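Local coordinates for chorismatase (Streptomyces hygroscopicus, PDB 4BPS), which hydrolyses chorismate to (3R,4R)-3,4-dihydroxy-3,4-dihydrobenzoate and pyruvate, a step in the biosynthesis of the immunosuppressants FK506 and FK520, at residues P20-E25 / E74-Q79; L41-T46 / R59-T64; V200-E205 / A229-P234. One frame throughout, in Å; residues are numbered along the deposited sequence.

Overall arrangement
All three contacts pair strands, in two different sheets. Interactions 1 and 2 share the five-stranded mixed sheet built from the N-terminal part of the chain: 72-77 lies beside 38-44, the backbone N of Glu74 meets Ile42 O, and the carboxylate of Glu74 reaches His44. Along the chain, interaction 2 is nested inside the loop closed by interaction 1. Interaction 3 belongs to the sheet of the C-terminal half and touches interaction 1 where Pro20 packs on Leu232; it lies across the molecule's centre from interaction 2. Interaction 1 is the most buried and relies on aromatic faces, whereas the partly buried interactions 2 and 3 add a salt bridge and an asparagine-threonine bond respectively to their backbone ladders.

Interaction 1: residues P20-E25 / E74-Q79; sequences PYCRFE and EVWHAQ
Tyr21 and His77 face each other as a hydrogen-bonded pair of an antiparallel ladder, and the CB of His77 sits over one face of the phenol. That CB lies 3.5 Å from the centroid of the Tyr21 ring, a CH-pi contact; the two rings themselves are nearly parallel but slid so far apart that they barely overlap. Tyr21 holds CG between its backbone N and carbonyl carbon (chi1 60°), which folds the ring back over His77 and brings CE1 to 3.5 Å from Ala78 O, near the ring plane.

On the other face of the sheet Cys22 pairs with Trp76. CB of Cys22 lies over one face of the indole, 3.8 Å from the centroid of its six-membered ring; SG, anti to the backbone N (chi1 -167°), stays over the same ring at 4.2 Å from that centroid, a sulfur-aromatic contact. The indole is fixed in turn by its own strand: NE1 of Trp76 donates to OE2 of Glu74 at 2.8 Å, almost in the ring plane and onto the anti lone pair. OE1 of that carboxylate forms a salt bridge with Lys297.

Back beside Tyr21, CG of Arg23 lies 3.5 Å from NE2 of His77. A water bridges that same NE2, at 2.7 Å, to OE2 of Glu25, while ND1 is bonded to Thr37; both ring nitrogens therefore have partners, which should hold the imidazole's rotation. Further out, Met342 and Leu194 pack against Trp76. Four backbone bonds, two each at Tyr21-His77 and Arg23-Val75, complete a regular antiparallel pairing that attaches strand 21-25 as an outermost strand of the five-stranded mixed sheet.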
loop_
_atom_site.group_PDB
_atom_site.type_symbol
_atom_site.label_atom_id
_atom_site.label_comp_id
_atom_site.label_asym_id
_atom_site.label_seq_id
_atom_site.Cartn_x
_atom_site.Cartn_y
_atom_site.Cartn_z
ATOM N N PRO A 20 -1.855 13.206 5.864
ATOM C CA PRO A 20 -2.506 11.953 6.272
ATOM C C PRO A 20 -1.676 11.139 7.230
ATOM O O PRO A 20 -0.436 11.157 7.179
ATOM C CB PRO A 20 -2.704 11.205 4.951
ATOM C CG PRO A 20 -2.731 12.318 3.905
ATOM C CD PRO A 20 -1.722 13.313 4.401
ATOM N N TYR A 21 -2.362 10.410 8.101
ATOM C CA TYR A 21 -1.696 9.542 9.054
ATOM C C TYR A 21 -2.629 8.392 9.398
ATOM O O TYR A 21 -3.825 8.418 9.110
ATOM C CB TYR A 21 -1.267 10.308 10.315
ATOM C CG TYR A 21 -2.378 10.967 11.101
ATOM C CD1 TYR A 21 -2.871 12.227 10.738
ATOM C CD2 TYR A 21 -2.908 10.366 12.218
ATOM C CE1 TYR A 21 -3.867 12.863 11.471
ATOM C CE2 TYR A 21 -3.896 10.993 12.970
ATOM C CZ TYR A 21 -4.359 12.266 12.603
ATOM O OH TYR A 21 -5.329 12.910 13.339
ATOM N N CYS A 22 -2.055 7.370 10.011
ATOM C CA CYS A 22 -2.726 6.110 10.209
ATOM C C CYS A 22 -2.940 5.766 11.694
ATOM O O CYS A 22 -2.129 6.155 12.569
ATOM C CB CYS A 22 -1.838 5.020 9.540
ATOM S SG CYS A 22 -2.591 3.411 9.324
ATOM N N ARG A 23 -4.009 5.019 11.952
ATOM C CA ARG A 23 -4.217 4.344 13.231
ATOM C C ARG A 23 -4.660 2.920 12.964
ATOM O O ARG A 23 -5.322 2.664 11.963
ATOM C CB ARG A 23 -5.332 5.020 14.043
ATOM C CG ARG A 23 -5.045 6.441 14.494
ATOM C CD ARG A 23 -4.097 6.488 15.668
ATOM N NE ARG A 23 -3.933 7.858 16.158
ATOM C CZ ARG A 23 -2.962 8.694 15.801
ATOM N NH1 ARG A 23 -2.010 8.321 14.953
ATOM N NH2 ARG A 23 -2.932 9.921 16.307
ATOM N N PHE A 24 -4.310 2.003 13.868
ATOM C CA PHE A 24 -4.852 0.647 13.838
ATOM C C PHE A 24 -5.826 0.517 14.998
ATOM O O PHE A 24 -5.507 0.874 16.146
ATOM C CB PHE A 24 -3.768 -0.404 14.001
ATOM C CG PHE A 24 -2.792 -0.522 12.839
ATOM C CD1 PHE A 24 -2.949 0.160 11.638
ATOM C CD2 PHE A 24 -1.705 -1.365 12.984
ATOM C CE1 PHE A 24 -2.040 -0.003 10.594
ATOM C CE2 PHE A 24 -0.810 -1.538 11.964
ATOM C CZ PHE A 24 -0.962 -0.866 10.768
ATOM N N GLU A 25 -7.028 0.039 14.691
ATOM C CA GLU A 25 -8.083 -0.054 15.689
ATOM C C GLU A 25 -8.656 -1.466 15.706
ATOM O O GLU A 25 -8.579 -2.228 14.749
ATOM C CB GLU A 25 -9.214 0.957 15.408
ATOM C CG GLU A 25 -8.803 2.438 15.257
ATOM C CD GLU A 25 -8.325 3.137 16.549
ATOM O OE1 GLU A 25 -8.543 2.566 17.645
ATOM O OE2 GLU A 25 -7.738 4.255 16.463
ATOM N N GLU A 74 -7.641 -0.656 9.666
ATOM C CA GLU A 74 -6.646 0.343 9.293
ATOM C C GLU A 74 -7.405 1.637 8.996
ATOM O O GLU A 74 -8.193 1.688 8.053
ATOM C CB GLU A 74 -5.909 -0.157 8.050
ATOM C CG GLU A 74 -5.002 0.837 7.355
ATOM C CD GLU A 74 -4.436 0.281 6.065
ATOM O OE1 GLU A 74 -4.221 -0.957 5.971
ATOM O OE2 GLU A 74 -4.202 1.074 5.117
ATOM N N VAL A 75 -7.183 2.676 9.807
ATOM C CA VAL A 75 -7.938 3.918 9.704
ATOM C C VAL A 75 -7.002 5.040 9.255
ATOM O O VAL A 75 -5.985 5.294 9.900
ATOM C CB VAL A 75 -8.591 4.309 11.050
ATOM C CG1 VAL A 75 -9.513 5.501 10.847
ATOM C CG2 VAL A 75 -9.359 3.119 11.675
ATOM N N TRP A 76 -7.366 5.702 8.161
ATOM C CA TRP A 76 -6.632 6.865 7.676
ATOM C C TRP A 76 -7.313 8.134 8.167
ATOM O O TRP A 76 -8.550 8.237 8.200
ATOM C CB TRP A 76 -6.487 6.806 6.152
ATOM C CG TRP A 76 -5.446 5.801 5.828
ATOM C CD1 TRP A 76 -5.636 4.481 5.546
ATOM C CD2 TRP A 76 -4.037 6.011 5.904
ATOM N NE1 TRP A 76 -4.404 3.852 5.412
ATOM C CE2 TRP A 76 -3.412 4.780 5.636
ATOM C CE3 TRP A 76 -3.242 7.128 6.172
ATOM C CZ2 TRP A 76 -2.022 4.641 5.615
ATOM C CZ3 TRP A 76 -1.865 6.988 6.143
ATOM C CH2 TRP A 76 -1.269 5.759 5.868
ATOM N N HIS A 77 -6.476 9.087 8.543
ATOM C CA HIS A 77 -6.870 10.358 9.138
ATOM C C HIS A 77 -6.163 11.504 8.426
ATOM O O HIS A 77 -5.081 11.317 7.849
ATOM C CB HIS A 77 -6.383 10.416 10.588
ATOM C CG HIS A 77 -7.047 9.451 11.513
ATOM N ND1 HIS A 77 -7.982 9.855 12.438
ATOM C CD2 HIS A 77 -6.885 8.114 11.698
ATOM C CE1 HIS A 77 -8.374 8.805 13.150
ATOM N NE2 HIS A 77 -7.736 7.739 12.706
ATOM N N ALA A 78 -6.725 12.702 8.537
ATOM C CA ALA A 78 -5.941 13.902 8.229
ATOM C C ALA A 78 -6.474 15.046 9.074
ATOM O O ALA A 78 -5.892 15.369 10.099
ATOM C CB ALA A 78 -5.985 14.219 6.723
ATOM N N GLN A 79 -7.561 15.650 8.631
ATOM C CA GLN A 79 -8.333 16.569 9.453
ATOM C C GLN A 79 -9.771 16.419 8.990
ATOM O O GLN A 79 -10.055 15.585 8.126
ATOM C CB GLN A 79 -7.816 18.001 9.352
ATOM C CG GLN A 79 -7.934 18.651 8.011
ATOM C CD GLN A 79 -7.017 19.884 7.899
ATOM O OE1 GLN A 79 -5.964 19.816 7.250
ATOM N NE2 GLN A 79 -7.430 21.008 8.478
HETATM O O HOH W 1 -8.621 5.748 14.312
#

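Interaction 2: residues L41-T46 / R59-T64; sequences LIEHGT and RTAVHT
Glu43 and Arg59 meet across a pair of parallel strands, 38-44 and 57-62, inside the five-stranded mixed sheet. CB of Glu43 lies 3.8 Å from the CB of Ala61, its partner in the register. CG, anti to the carbonyl carbon (chi1 -57°), passes Thr60 O, and the extended chain then carries the carboxylate back along the neighbouring strand to the guanidinium. There OE1 is gripped twice, by NH2 of Arg59 at 2.7 Å and more weakly by NE at 3.1 Å; OE2 stays farther off, 3.7 Å from NE of Arg59. OE1 lies near the guanidinium plane, at its edge, and is met by NH2 on its syn side but tilted out of the carboxylate plane. The two planes stand 85° apart, so this salt bridge is not the flat, two-oxygen kind.

Backbone bonds alternate in the parallel manner: Glu43 N to Thr60 O is almost straight at 176°, Val62 N returns to Glu43 O, and Gly45 N reaches Val62 O.

The other face mixes apolar and polar groups: CG2 of Ile42 touches CG2 of Val62 at 3.8 Å, with Val102 and Val192 packed against Ile42. His44 lies alongside Val62, and its NE2 is bonded to Glu74 of the next strand. Thr46 O lies over one face of the His63 ring, and ND1 of His44 is hydrogen-bonded to OG1 of Thr64 at 2.8 Å.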
loop_
_atom_site.group_PDB
_atom_site.type_symbol
_atom_site.label_atom_id
_atom_site.label_comp_id
_atom_site.label_asym_id
_atom_site.label_seq_id
_atom_site.Cartn_x
_atom_site.Cartn_y
_atom_site.Cartn_z
ATOM N N LEU A 41 -11.507 3.893 6.060
ATOM C CA LEU A 41 -11.264 2.703 6.860
ATOM C C LEU A 41 -11.149 1.472 5.976
ATOM O O LEU A 41 -11.982 1.259 5.092
ATOM C CB LEU A 41 -12.447 2.490 7.839
ATOM C CG LEU A 41 -12.867 3.606 8.797
ATOM C CD1 LEU A 41 -13.953 4.443 8.171
ATOM C CD2 LEU A 41 -13.344 2.986 10.069
ATOM N N ILE A 42 -10.139 0.651 6.247
ATOM C CA ILE A 42 -9.961 -0.630 5.568
ATOM C C ILE A 42 -9.971 -1.724 6.626
ATOM O O ILE A 42 -9.123 -1.738 7.524
ATOM C CB ILE A 42 -8.627 -0.684 4.784
ATOM C CG1 ILE A 42 -8.541 0.480 3.783
ATOM C CG2 ILE A 42 -8.464 -2.045 4.129
ATOM C CD1 ILE A 42 -9.615 0.476 2.702
ATOM N N GLU A 43 -10.955 -2.613 6.522
ATOM C CA GLU A 43 -11.094 -3.719 7.478
ATOM C C GLU A 43 -10.365 -4.954 6.974
ATOM O O GLU A 43 -10.769 -5.584 5.998
ATOM C CB GLU A 43 -12.574 -4.036 7.700
ATOM C CG GLU A 43 -13.328 -2.816 8.191
ATOM C CD GLU A 43 -14.791 -3.067 8.401
ATOM O OE1 GLU A 43 -15.382 -3.858 7.638
ATOM O OE2 GLU A 43 -15.364 -2.456 9.322
ATOM N N HIS A 44 -9.249 -5.293 7.619
ATOM C CA HIS A 44 -8.495 -6.504 7.300
ATOM C C HIS A 44 -9.058 -7.656 8.090
ATOM O O HIS A 44 -9.240 -7.558 9.291
ATOM C CB HIS A 44 -7.029 -6.309 7.695
ATOM C CG HIS A 44 -6.351 -5.273 6.866
ATOM N ND1 HIS A 44 -5.880 -5.531 5.595
ATOM C CD2 HIS A 44 -6.135 -3.958 7.114
ATOM C CE1 HIS A 44 -5.389 -4.404 5.101
ATOM N NE2 HIS A 44 -5.522 -3.441 6.005
ATOM N N GLY A 45 -9.356 -8.763 7.435
ATOM C CA GLY A 45 -9.980 -9.866 8.137
ATOM C C GLY A 45 -10.185 -11.047 7.204
ATOM O O GLY A 45 -9.461 -11.201 6.210
ATOM N N THR A 46 -11.199 -11.844 7.521
ATOM C CA THR A 46 -11.427 -13.117 6.866
ATOM C C THR A 46 -12.594 -13.082 5.862
ATOM O O THR A 46 -13.179 -14.115 5.527
ATOM C CB THR A 46 -11.640 -14.243 7.906
ATOM O OG1 THR A 46 -12.803 -13.924 8.689
ATOM C CG2 THR A 46 -10.441 -14.413 8.804
ATOM N N ARG A 59 -15.242 3.039 3.158
ATOM C CA ARG A 59 -14.930 1.833 3.889
ATOM C C ARG A 59 -15.046 0.608 3.004
ATOM O O ARG A 59 -15.942 0.536 2.154
ATOM C CB ARG A 59 -15.924 1.709 5.059
ATOM C CG ARG A 59 -15.874 0.430 5.839
ATOM C CD ARG A 59 -16.966 -0.511 5.342
ATOM N NE ARG A 59 -16.958 -1.778 6.056
ATOM C CZ ARG A 59 -17.974 -2.633 6.059
ATOM N NH1 ARG A 59 -19.091 -2.345 5.398
ATOM N NH2 ARG A 59 -17.881 -3.764 6.749
ATOM N N THR A 60 -14.171 -0.365 3.224
ATOM C CA THR A 60 -14.382 -1.686 2.664
ATOM C C THR A 60 -13.620 -2.686 3.521
ATOM O O THR A 60 -12.754 -2.305 4.304
ATOM C CB THR A 60 -13.933 -1.771 1.190
ATOM O OG1 THR A 60 -14.557 -2.896 0.547
ATOM C CG2 THR A 60 -12.425 -1.916 1.035
ATOM N N ALA A 61 -13.938 -3.971 3.355
ATOM C CA ALA A 61 -13.217 -5.042 4.007
ATOM C C ALA A 61 -12.472 -5.846 2.963
ATOM O O ALA A 61 -13.030 -6.150 1.898
ATOM C CB ALA A 61 -14.173 -5.941 4.776
ATOM N N VAL A 62 -11.223 -6.195 3.273
ATOM C CA VAL A 62 -10.429 -7.040 2.384
ATOM C C VAL A 62 -10.018 -8.311 3.109
ATOM O O VAL A 62 -9.836 -8.326 4.340
ATOM C CB VAL A 62 -9.172 -6.280 1.836
ATOM C CG1 VAL A 62 -9.604 -5.183 0.869
ATOM C CG2 VAL A 62 -8.306 -5.712 2.988
ATOM N N HIS A 63 -9.919 -9.379 2.339
ATOM C CA HIS A 63 -9.702 -10.714 2.904
ATOM C C HIS A 63 -8.199 -11.007 2.939
ATOM O O HIS A 63 -7.671 -11.804 2.160
ATOM C CB HIS A 63 -10.489 -11.747 2.110
ATOM C CG HIS A 63 -10.562 -13.096 2.761
ATOM N ND1 HIS A 63 -11.443 -14.067 2.348
ATOM C CD2 HIS A 63 -9.843 -13.638 3.780
ATOM C CE1 HIS A 63 -11.276 -15.143 3.096
ATOM N NE2 HIS A 63 -10.310 -14.911 3.970
ATOM N N THR A 64 -7.527 -10.338 3.866
ATOM C CA THR A 64 -6.072 -10.351 3.921
ATOM C C THR A 64 -5.497 -11.234 5.026
ATOM O O THR A 64 -4.268 -11.287 5.190
ATOM C CB THR A 64 -5.535 -8.948 4.060
ATOM O OG1 THR A 64 -6.277 -8.297 5.102
ATOM C CG2 THR A 64 -5.667 -8.184 2.736
#

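Interaction 3: residues V200-E205 / A229-P234; sequences VRINIE and ATWLGP
At the apolar centre of these two antiparallel strands Ile204 and Trp231 lie side by side, diagonally across the ladder, with CD1 of the isoleucine 4.2 Å from CB of the tryptophan. CB of Ile202 lies equally close to that CB of Trp231, and CB of Ile204 also meets CB of Ala229. The indole, its CG anti to the backbone N (chi1 175°), has CG1 of Val200 at its edge, in the ring plane, 3.9 Å from CD1. Within its own segment, NE1 of Trp231 donates to Gly233 O.

On the reverse face, CG of Arg201 packs on CD1 of Leu232 and its CD on CG2 of Thr230. Farther along, Asn203 and Thr230 run alongside each other, and OG1 of the threonine donates to OD1 of Asn203 at 2.9 Å; that OG1 is also bonded to Ala178 N, and Asn203 ND2 to Ala174 O. A valine in place of Thr230 would probably leave Asn203 OD1 and Ala178 N without this partner.

Backbone bonds run from Gly233 N to Val200 O and in both directions at Ile202-Trp231 and Ile204-Ala229. The result is an antiparallel ladder at the margin of the C-terminal sheet, its Ala229 end directly following the substrate-binding Arg228.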
loop_
_atom_site.group_PDB
_atom_site.type_symbol
_atom_site.label_atom_id
_atom_site.label_comp_id
_atom_site.label_asym_id
_atom_site.label_seq_id
_atom_site.Cartn_x
_atom_site.Cartn_y
_atom_site.Cartn_z
ATOM N N VAL A 200 4.488 19.067 -1.810
ATOM C CA VAL A 200 5.665 18.229 -1.932
ATOM C C VAL A 200 5.262 16.756 -1.958
ATOM O O VAL A 200 4.595 16.276 -1.031
ATOM C CB VAL A 200 6.593 18.462 -0.727
ATOM C CG1 VAL A 200 7.856 17.608 -0.850
ATOM C CG2 VAL A 200 6.937 19.945 -0.597
ATOM N N ARG A 201 5.678 16.047 -3.002
ATOM C CA ARG A 201 5.464 14.613 -3.109
ATOM C C ARG A 201 6.713 14.089 -3.796
ATOM O O ARG A 201 6.915 14.296 -4.998
ATOM C CB ARG A 201 4.192 14.297 -3.911
ATOM C CG ARG A 201 3.804 12.799 -3.954
ATOM C CD ARG A 201 4.619 11.945 -4.975
ATOM N NE ARG A 201 4.837 12.557 -6.311
ATOM C CZ ARG A 201 3.947 12.515 -7.301
ATOM N NH1 ARG A 201 2.806 11.829 -7.129
ATOM N NH2 ARG A 201 4.193 13.040 -8.521
ATOM N N ILE A 202 7.594 13.464 -3.014
ATOM C CA ILE A 202 8.903 13.019 -3.510
ATOM C C ILE A 202 8.943 11.502 -3.495
ATOM O O ILE A 202 8.858 10.876 -2.444
ATOM C CB ILE A 202 10.048 13.586 -2.646
ATOM C CG1 ILE A 202 10.065 15.121 -2.679
ATOM C CG2 ILE A 202 11.396 13.030 -3.137
ATOM C CD1 ILE A 202 10.949 15.749 -1.597
ATOM N N ASN A 203 9.054 10.901 -4.671
ATOM C CA ASN A 203 9.158 9.443 -4.763
ATOM C C ASN A 203 10.615 9.046 -4.594
ATOM O O ASN A 203 11.523 9.681 -5.145
ATOM C CB ASN A 203 8.556 8.963 -6.072
ATOM C CG ASN A 203 7.056 9.141 -6.096
ATOM O OD1 ASN A 203 6.398 9.036 -5.069
ATOM N ND2 ASN A 203 6.510 9.428 -7.269
ATOM N N ILE A 204 10.824 7.983 -3.827
ATOM C CA ILE A 204 12.141 7.581 -3.371
ATOM C C ILE A 204 12.433 6.161 -3.817
ATOM O O ILE A 204 11.603 5.253 -3.644
ATOM C CB ILE A 204 12.206 7.691 -1.817
ATOM C CG1 ILE A 204 11.947 9.153 -1.406
ATOM C CG2 ILE A 204 13.547 7.211 -1.295
ATOM C CD1 ILE A 204 11.431 9.316 0.030
ATOM N N GLU A 205 13.632 5.977 -4.369
ATOM C CA GLU A 205 14.125 4.648 -4.748
ATOM C C GLU A 205 15.094 4.110 -3.690
ATOM O O GLU A 205 15.516 4.840 -2.783
ATOM C CB GLU A 205 14.795 4.681 -6.129
ATOM C CG GLU A 205 13.818 5.024 -7.243
ATOM C CD GLU A 205 12.690 4.006 -7.362
ATOM O OE1 GLU A 205 12.951 2.823 -7.707
ATOM O OE2 GLU A 205 11.526 4.378 -7.074
ATOM N N ALA A 229 9.438 4.326 -1.604
ATOM C CA ALA A 229 8.839 5.118 -0.502
ATOM C C ALA A 229 8.409 6.453 -1.117
ATOM O O ALA A 229 8.832 6.780 -2.246
ATOM C CB ALA A 229 9.849 5.333 0.615
ATOM N N THR A 230 7.589 7.215 -0.394
ATOM C CA THR A 230 7.197 8.539 -0.825
ATOM C C THR A 230 7.206 9.461 0.380
ATOM O O THR A 230 6.631 9.124 1.426
ATOM C CB THR A 230 5.772 8.530 -1.432
ATOM O OG1 THR A 230 5.789 7.697 -2.607
ATOM C CG2 THR A 230 5.287 9.929 -1.799
ATOM N N TRP A 231 7.860 10.613 0.236
ATOM C CA TRP A 231 7.766 11.697 1.212
ATOM C C TRP A 231 6.632 12.621 0.777
ATOM O O TRP A 231 6.629 13.100 -0.364
ATOM C CB TRP A 231 9.082 12.498 1.294
ATOM C CG TRP A 231 8.888 13.672 2.208
ATOM C CD1 TRP A 231 8.410 14.920 1.875
ATOM C CD2 TRP A 231 9.030 13.679 3.632
ATOM N NE1 TRP A 231 8.282 15.708 3.013
ATOM C CE2 TRP A 231 8.654 14.965 4.102
ATOM C CE3 TRP A 231 9.451 12.725 4.557
ATOM C CZ2 TRP A 231 8.698 15.302 5.452
ATOM C CZ3 TRP A 231 9.477 13.062 5.895
ATOM C CH2 TRP A 231 9.118 14.336 6.323
ATOM N N LEU A 232 5.709 12.900 1.691
ATOM C CA LEU A 232 4.548 13.737 1.377
ATOM C C LEU A 232 4.450 14.876 2.369
ATOM O O LEU A 232 4.357 14.639 3.579
ATOM C CB LEU A 232 3.238 12.941 1.432
ATOM C CG LEU A 232 2.011 13.646 0.832
ATOM C CD1 LEU A 232 2.106 13.676 -0.676
ATOM C CD2 LEU A 232 0.715 12.986 1.308
ATOM N N GLY A 233 4.387 16.118 1.876
ATOM C CA GLY A 233 4.069 17.244 2.742
ATOM C C GLY A 233 5.269 18.087 3.103
ATOM O O GLY A 233 6.383 17.878 2.636
ATOM N N PRO A 234 5.036 19.096 3.944
ATOM C CA PRO A 234 6.091 20.037 4.306
ATOM C C PRO A 234 7.161 19.364 5.160
ATOM O O PRO A 234 6.934 18.302 5.758
ATOM C CB PRO A 234 5.343 21.116 5.114
ATOM C CG PRO A 234 4.088 20.498 5.548
ATOM C CD PRO A 234 3.742 19.421 4.561
#